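A-type ATP synthase subunit F (Archaeoglobus fulgidus, PDB 2I4R) probably forms part of the A-type ATP synthase, the rotary enzyme that makes ATP from ADP using a proton gradient across the membrane. Local coordinates at residues V15-F20 with Q61-K66; D47-D52 with V79-V84. All coordinates share one frame; numbering follows the deposited sequence.

Overall arrangement
Both contacts join loops, helix ends and strands of one parallel sheet, with strands 32-34, 11-16, 54-60 and 82-86 side by side in that order. Contact 1 lies where strands 11-16 and 54-60 run out into their following loops; contact 2 sets the end of helix 38-50 against the start of strand 82-86, the outermost strand on that side within the chain. Their segments alternate along the chain, and the contacts fall on opposite sides of its centre. The centres of contact 1 and contact 2 are about 15 Å apart. The nearest atoms of contact 1 and contact 2 are about 5 Å apart, without touching. Helix 38-50 links them, packing on Tyr63 of contact 1 and supplying Leu49 to contact 2.

Contact 1: residues V15-F20 with Q61-K66; sequences VGDPDF and QEYLKK
A single aromatic side chain, Tyr63, makes this buried contact by reaching from the loop after strand 54-60 to the backbone of Val15, Gly16 and Asp17, where strand 11-16 gives way to helix 18-26. The two chain paths stay well apart: Gly16 CA and Tyr63 CA, the nearest such pair, are separated by 8.9 Å, and the ring bridges the gap. With CG anti to its own carbonyl carbon and beside the backbone N (chi1 -78°), the ring extends toward the strand end. Gly16 CA sits at the ring edge, in its plane, 3.9 Å from Tyr63 OH. Beside the hydroxyl-bearing carbon, Tyr63 CE1 approaches Val15 O obliquely at 3.8 Å. The phenol oxygen also comes near Asp17 N, but at 3.8 Å from Tyr63 OH this is proximity, not a bond.

Asp17 turns its carboxylate to other work. OD1 forms a salt bridge with Lys60, the last residue of the neighbouring strand, while Asp17 OD2 accepts a weak bond from Asp19 N (3.2 Å), capping helix 18-26. Tyr63 also packs on Ile41 of helix 38-50, and the Val15 side chain meets Ala44 of the same helix. Replacing Tyr63 with an alanine is likely to open a gap between the end of strand 11-16 and the loop 61-66 and leave the Gly16 backbone without its aromatic neighbour. Phe20, in the first turn of helix 18-26, lies instead against Ile58 and Lys60. The arrangement belongs to the carboxyl edge of a parallel alpha/beta sheet, where adjacent strands release their loops together and the first strand leads through an N-cap aspartate into its helix.

Contact 2: residues D47-D52 with V79-V84; sequences DVLKRD and VEPTFV
Pro81, entered through a cis peptide bond from Glu80, is the first residue of 79-84 to meet segment 47-52, the end of helix 38-50 and the residues after it. Pro81 CD lies 4.4 Å from Leu49 CD2, an apolar touch, and the proline also rests on Val54 at the start of the neighbouring strand. Thr82 then begins strand 82-86, bonding through its backbone to Gly55 and Val57.

Phe83 supplies the aromatic ring of the contact. Its CG lies beside the backbone N, anti to the carbonyl carbon (chi1 -81°), which carries CE1 and CZ out to helix 38-50. Leu49 crosses the phenyl group at about a right angle, its CD2 arriving at the ring edge near the plane, 4.1 Å from Phe83 CE1. Val48 approaches obliquely, with CG1 4.3 Å from Phe83 CZ. This is the helix-on-sheet packing of a parallel alpha/beta fold: helix 38-50 belongs to the crossover from strand 32-34 to strand 54-60, and its last turn packs against the side chains at the start of 82-86. Ile75 of helix 69-77 touches both Phe83 and Leu49, so the two helices share this hydrophobic patch.

Val84 turns from the helix to Val56, and its backbone bonds to Val57 and Met59; it also pairs antiparallel with a strand of the second subunit, extending the sheet across the interface.

Contact 1: residues V15-F20 with Q61-K66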
loop_
_atom_site.group_PDB
_atom_site.type_symbol
_atom_site.label_atom_id
_atom_site.label_comp_id
_atom_site.label_asym_id
_atom_site.label_seq_id
_atom_site.Cartn_x
_atom_site.Cartn_y
_atom_site.Cartn_z
ATOM N N VAL B 15 4.964 2.132 -9.525
ATOM C CA VAL B 15 6.155 1.455 -10.041
ATOM C C VAL B 15 5.899 -0.042 -10.142
ATOM O O VAL B 15 5.580 -0.683 -9.143
ATOM C CB VAL B 15 7.385 1.669 -9.107
ATOM C CG1 VAL B 15 8.650 1.275 -9.833
ATOM C CG2 VAL B 15 7.458 3.116 -8.625
ATOM N N GLY B 16 6.037 -0.602 -11.336
ATOM C CA GLY B 16 5.812 -2.027 -11.486
ATOM C C GLY B 16 5.813 -2.506 -12.921
ATOM O O GLY B 16 5.928 -1.706 -13.852
ATOM N N ASP B 17 5.689 -3.821 -13.096
ATOM C CA ASP B 17 5.669 -4.433 -14.425
ATOM C C ASP B 17 4.445 -3.948 -15.188
ATOM O O ASP B 17 3.457 -3.539 -14.584
ATOM C CB ASP B 17 5.632 -5.962 -14.315
ATOM C CG ASP B 17 4.314 -6.479 -13.749
ATOM O OD1 ASP B 17 4.013 -6.199 -12.559
ATOM O OD2 ASP B 17 3.580 -7.167 -14.497
ATOM N N PRO B 18 4.490 -4.003 -16.527
ATOM C CA PRO B 18 3.376 -3.559 -17.380
ATOM C C PRO B 18 1.983 -4.099 -17.006
ATOM O O PRO B 18 0.983 -3.403 -17.174
ATOM C CB PRO B 18 3.827 -3.986 -18.777
ATOM C CG PRO B 18 4.700 -5.197 -18.490
ATOM C CD PRO B 18 5.509 -4.705 -17.325
ATOM N N ASP B 19 1.922 -5.331 -16.509
ATOM C CA ASP B 19 0.658 -5.939 -16.102
ATOM C C ASP B 19 0.115 -5.246 -14.860
ATOM O O ASP B 19 -1.092 -5.151 -14.665
ATOM C CB ASP B 19 0.864 -7.421 -15.780
ATOM C CG ASP B 19 0.265 -8.340 -16.825
ATOM O OD1 ASP B 19 0.399 -8.024 -18.028
ATOM O OD2 ASP B 19 -0.326 -9.380 -16.438
ATOM N N PHE B 20 1.026 -4.774 -14.017
ATOM C CA PHE B 20 0.679 -4.099 -12.779
ATOM C C PHE B 20 0.314 -2.644 -13.012
ATOM O O PHE B 20 -0.504 -2.090 -12.289
ATOM C CB PHE B 20 1.866 -4.195 -11.813
ATOM C CG PHE B 20 1.631 -3.553 -10.463
ATOM C CD1 PHE B 20 1.760 -2.181 -10.289
ATOM C CD2 PHE B 20 1.334 -4.332 -9.357
ATOM C CE1 PHE B 20 1.603 -1.600 -9.040
ATOM C CE2 PHE B 20 1.176 -3.753 -8.105
ATOM C CZ PHE B 20 1.313 -2.385 -7.949
ATOM N N GLN B 61 5.104 -5.193 -2.814
ATOM C CA GLN B 61 5.761 -5.361 -1.528
ATOM C C GLN B 61 7.054 -6.130 -1.723
ATOM O O GLN B 61 7.941 -6.118 -0.872
ATOM C CB GLN B 61 4.832 -6.115 -0.581
ATOM C CG GLN B 61 5.085 -5.860 0.892
ATOM C CD GLN B 61 3.888 -6.255 1.753
ATOM O OE1 GLN B 61 3.478 -7.422 1.776
ATOM N NE2 GLN B 61 3.317 -5.280 2.458
ATOM N N GLU B 62 7.154 -6.786 -2.869
ATOM C CA GLU B 62 8.314 -7.595 -3.211
ATOM C C GLU B 62 9.386 -6.807 -3.936
ATOM O O GLU B 62 10.134 -7.375 -4.725
ATOM C CB GLU B 62 7.874 -8.751 -4.101
ATOM C CG GLU B 62 7.114 -8.267 -5.315
ATOM C CD GLU B 62 6.663 -9.386 -6.212
ATOM O OE1 GLU B 62 7.532 -10.000 -6.869
ATOM O OE2 GLU B 62 5.439 -9.649 -6.255
ATOM N N TYR B 63 9.464 -5.508 -3.693
ATOM C CA TYR B 63 10.477 -4.718 -4.374
ATOM C C TYR B 63 11.538 -4.153 -3.439
ATOM O O TYR B 63 12.676 -3.926 -3.857
ATOM C CB TYR B 63 9.823 -3.593 -5.186
ATOM C CG TYR B 63 9.217 -4.038 -6.505
ATOM C CD1 TYR B 63 8.667 -3.108 -7.388
ATOM C CD2 TYR B 63 9.218 -5.383 -6.886
ATOM C CE1 TYR B 63 8.136 -3.507 -8.617
ATOM C CE2 TYR B 63 8.690 -5.791 -8.114
ATOM C CZ TYR B 63 8.153 -4.849 -8.973
ATOM O OH TYR B 63 7.644 -5.249 -10.189
ATOM N N LEU B 64 11.178 -3.939 -2.175
ATOM C CA LEU B 64 12.134 -3.412 -1.202
ATOM C C LEU B 64 13.357 -4.316 -1.073
ATOM O O LEU B 64 14.491 -3.838 -1.049
ATOM C CB LEU B 64 11.495 -3.261 0.181
ATOM C CG LEU B 64 10.381 -2.243 0.396
ATOM C CD1 LEU B 64 9.077 -2.818 -0.129
ATOM C CD2 LEU B 64 10.262 -1.918 1.889
ATOM N N LYS B 65 13.120 -5.623 -0.980
ATOM C CA LYS B 65 14.194 -6.597 -0.848
ATOM C C LYS B 65 15.257 -6.371 -1.907
ATOM O O LYS B 65 16.437 -6.586 -1.667
ATOM C CB LYS B 65 13.638 -8.006 -0.969
ATOM N N LYS B 66 14.832 -5.914 -3.076
ATOM C CA LYS B 66 15.744 -5.675 -4.188
ATOM C C LYS B 66 16.521 -4.362 -4.094
ATOM O O LYS B 66 17.452 -4.121 -4.862
ATOM C CB LYS B 66 14.952 -5.721 -5.497
ATOM C CG LYS B 66 14.166 -7.009 -5.679
ATOM C CD LYS B 66 13.595 -7.113 -7.073
ATOM C CE LYS B 66 13.154 -8.532 -7.369
ATOM N NZ LYS B 66 12.774 -8.689 -8.802
#

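Contact 2: residues D47-D52 with V79-V84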
loop_
_atom_site.group_PDB
_atom_site.type_symbol
_atom_site.label_atom_id
_atom_site.label_comp_id
_atom_site.label_asym_id
_atom_site.label_seq_id
_atom_site.Cartn_x
_atom_site.Cartn_y
_atom_site.Cartn_z
ATOM N N ASP B 47 15.035 7.353 -8.823
ATOM C CA ASP B 47 14.485 8.457 -9.586
ATOM C C ASP B 47 13.290 9.092 -8.910
ATOM O O ASP B 47 13.189 10.316 -8.841
ATOM C CB ASP B 47 14.098 7.991 -10.987
ATOM C CG ASP B 47 15.284 7.435 -11.765
ATOM O OD1 ASP B 47 16.351 8.102 -11.810
ATOM O OD2 ASP B 47 15.144 6.327 -12.335
ATOM N N VAL B 48 12.385 8.272 -8.397
ATOM C CA VAL B 48 11.211 8.826 -7.751
ATOM C C VAL B 48 11.602 9.592 -6.487
ATOM O O VAL B 48 10.919 10.525 -6.072
ATOM C CB VAL B 48 10.184 7.717 -7.428
ATOM C CG1 VAL B 48 10.642 6.911 -6.251
ATOM C CG2 VAL B 48 8.826 8.328 -7.181
ATOM N N LEU B 49 12.724 9.212 -5.888
ATOM C CA LEU B 49 13.195 9.879 -4.677
ATOM C C LEU B 49 13.879 11.195 -5.003
ATOM O O LEU B 49 13.915 12.095 -4.170
ATOM C CB LEU B 49 14.151 8.970 -3.897
ATOM C CG LEU B 49 13.474 7.794 -3.185
ATOM C CD1 LEU B 49 14.495 6.754 -2.791
ATOM C CD2 LEU B 49 12.726 8.301 -1.978
ATOM N N LYS B 50 14.419 11.311 -6.211
ATOM C CA LYS B 50 15.084 12.547 -6.607
ATOM C C LYS B 50 14.045 13.619 -6.904
ATOM O O LYS B 50 14.346 14.810 -6.865
ATOM C CB LYS B 50 15.957 12.332 -7.849
ATOM C CG LYS B 50 17.220 11.523 -7.611
ATOM C CD LYS B 50 18.338 11.958 -8.559
ATOM C CE LYS B 50 17.996 11.692 -10.031
ATOM N NZ LYS B 50 18.789 12.550 -10.978
ATOM N N ARG B 51 12.821 13.189 -7.193
ATOM C CA ARG B 51 11.734 14.112 -7.510
ATOM C C ARG B 51 11.253 14.908 -6.306
ATOM O O ARG B 51 11.425 14.490 -5.159
ATOM C CB ARG B 51 10.570 13.347 -8.143
ATOM C CG ARG B 51 10.937 12.780 -9.485
ATOM C CD ARG B 51 9.826 11.982 -10.085
ATOM N NE ARG B 51 8.554 12.688 -10.002
ATOM C CZ ARG B 51 7.419 12.230 -10.517
ATOM N NH1 ARG B 51 7.401 11.069 -11.158
ATOM N NH2 ARG B 51 6.302 12.929 -10.376
ATOM N N ASP B 52 10.640 16.052 -6.579
ATOM C CA ASP B 52 10.151 16.942 -5.527
ATOM C C ASP B 52 8.631 17.092 -5.577
ATOM O O ASP B 52 8.033 17.748 -4.715
ATOM C CB ASP B 52 10.763 18.317 -5.726
ATOM C CG ASP B 52 10.270 18.965 -6.998
ATOM O OD1 ASP B 52 10.196 18.244 -8.025
ATOM O OD2 ASP B 52 9.951 20.176 -6.970
ATOM N N VAL B 79 9.600 10.679 4.737
ATOM C CA VAL B 79 8.971 11.939 5.121
ATOM C C VAL B 79 7.950 12.169 4.011
ATOM O O VAL B 79 6.756 12.366 4.258
ATOM C CB VAL B 79 10.001 13.068 5.142
ATOM N N GLU B 80 8.449 12.105 2.782
ATOM C CA GLU B 80 7.660 12.271 1.574
ATOM C C GLU B 80 8.593 11.791 0.467
ATOM O O GLU B 80 9.779 12.111 0.472
ATOM C CB GLU B 80 7.288 13.743 1.367
ATOM N N PRO B 81 8.084 10.996 -0.482
ATOM C CA PRO B 81 6.707 10.513 -0.600
ATOM C C PRO B 81 6.401 9.351 0.339
ATOM O O PRO B 81 7.294 8.648 0.798
ATOM C CB PRO B 81 6.634 10.077 -2.050
ATOM C CG PRO B 81 7.992 9.460 -2.231
ATOM C CD PRO B 81 8.902 10.498 -1.603
ATOM N N THR B 82 5.122 9.158 0.615
ATOM C CA THR B 82 4.681 8.066 1.457
ATOM C C THR B 82 4.612 6.846 0.552
ATOM O O THR B 82 3.884 6.847 -0.440
ATOM C CB THR B 82 3.275 8.342 2.027
ATOM O OG1 THR B 82 3.329 9.485 2.889
ATOM C CG2 THR B 82 2.754 7.142 2.798
ATOM N N PHE B 83 5.384 5.814 0.870
ATOM C CA PHE B 83 5.348 4.606 0.066
ATOM C C PHE B 83 4.166 3.740 0.457
ATOM O O PHE B 83 3.825 3.632 1.634
ATOM C CB PHE B 83 6.651 3.820 0.201
ATOM C CG PHE B 83 7.754 4.355 -0.651
ATOM C CD1 PHE B 83 8.367 5.568 -0.337
ATOM C CD2 PHE B 83 8.127 3.698 -1.818
ATOM C CE1 PHE B 83 9.335 6.125 -1.182
ATOM C CE2 PHE B 83 9.093 4.244 -2.673
ATOM C CZ PHE B 83 9.697 5.463 -2.352
ATOM N N VAL B 84 3.529 3.151 -0.549
ATOM C CA VAL B 84 2.378 2.277 -0.354
ATOM C C VAL B 84 2.778 0.958 -1.018
ATOM O O VAL B 84 3.054 0.922 -2.217
ATOM C CB VAL B 84 1.124 2.888 -1.039
ATOM C CG1 VAL B 84 -0.089 2.011 -0.838
ATOM C CG2 VAL B 84 0.858 4.253 -0.477
#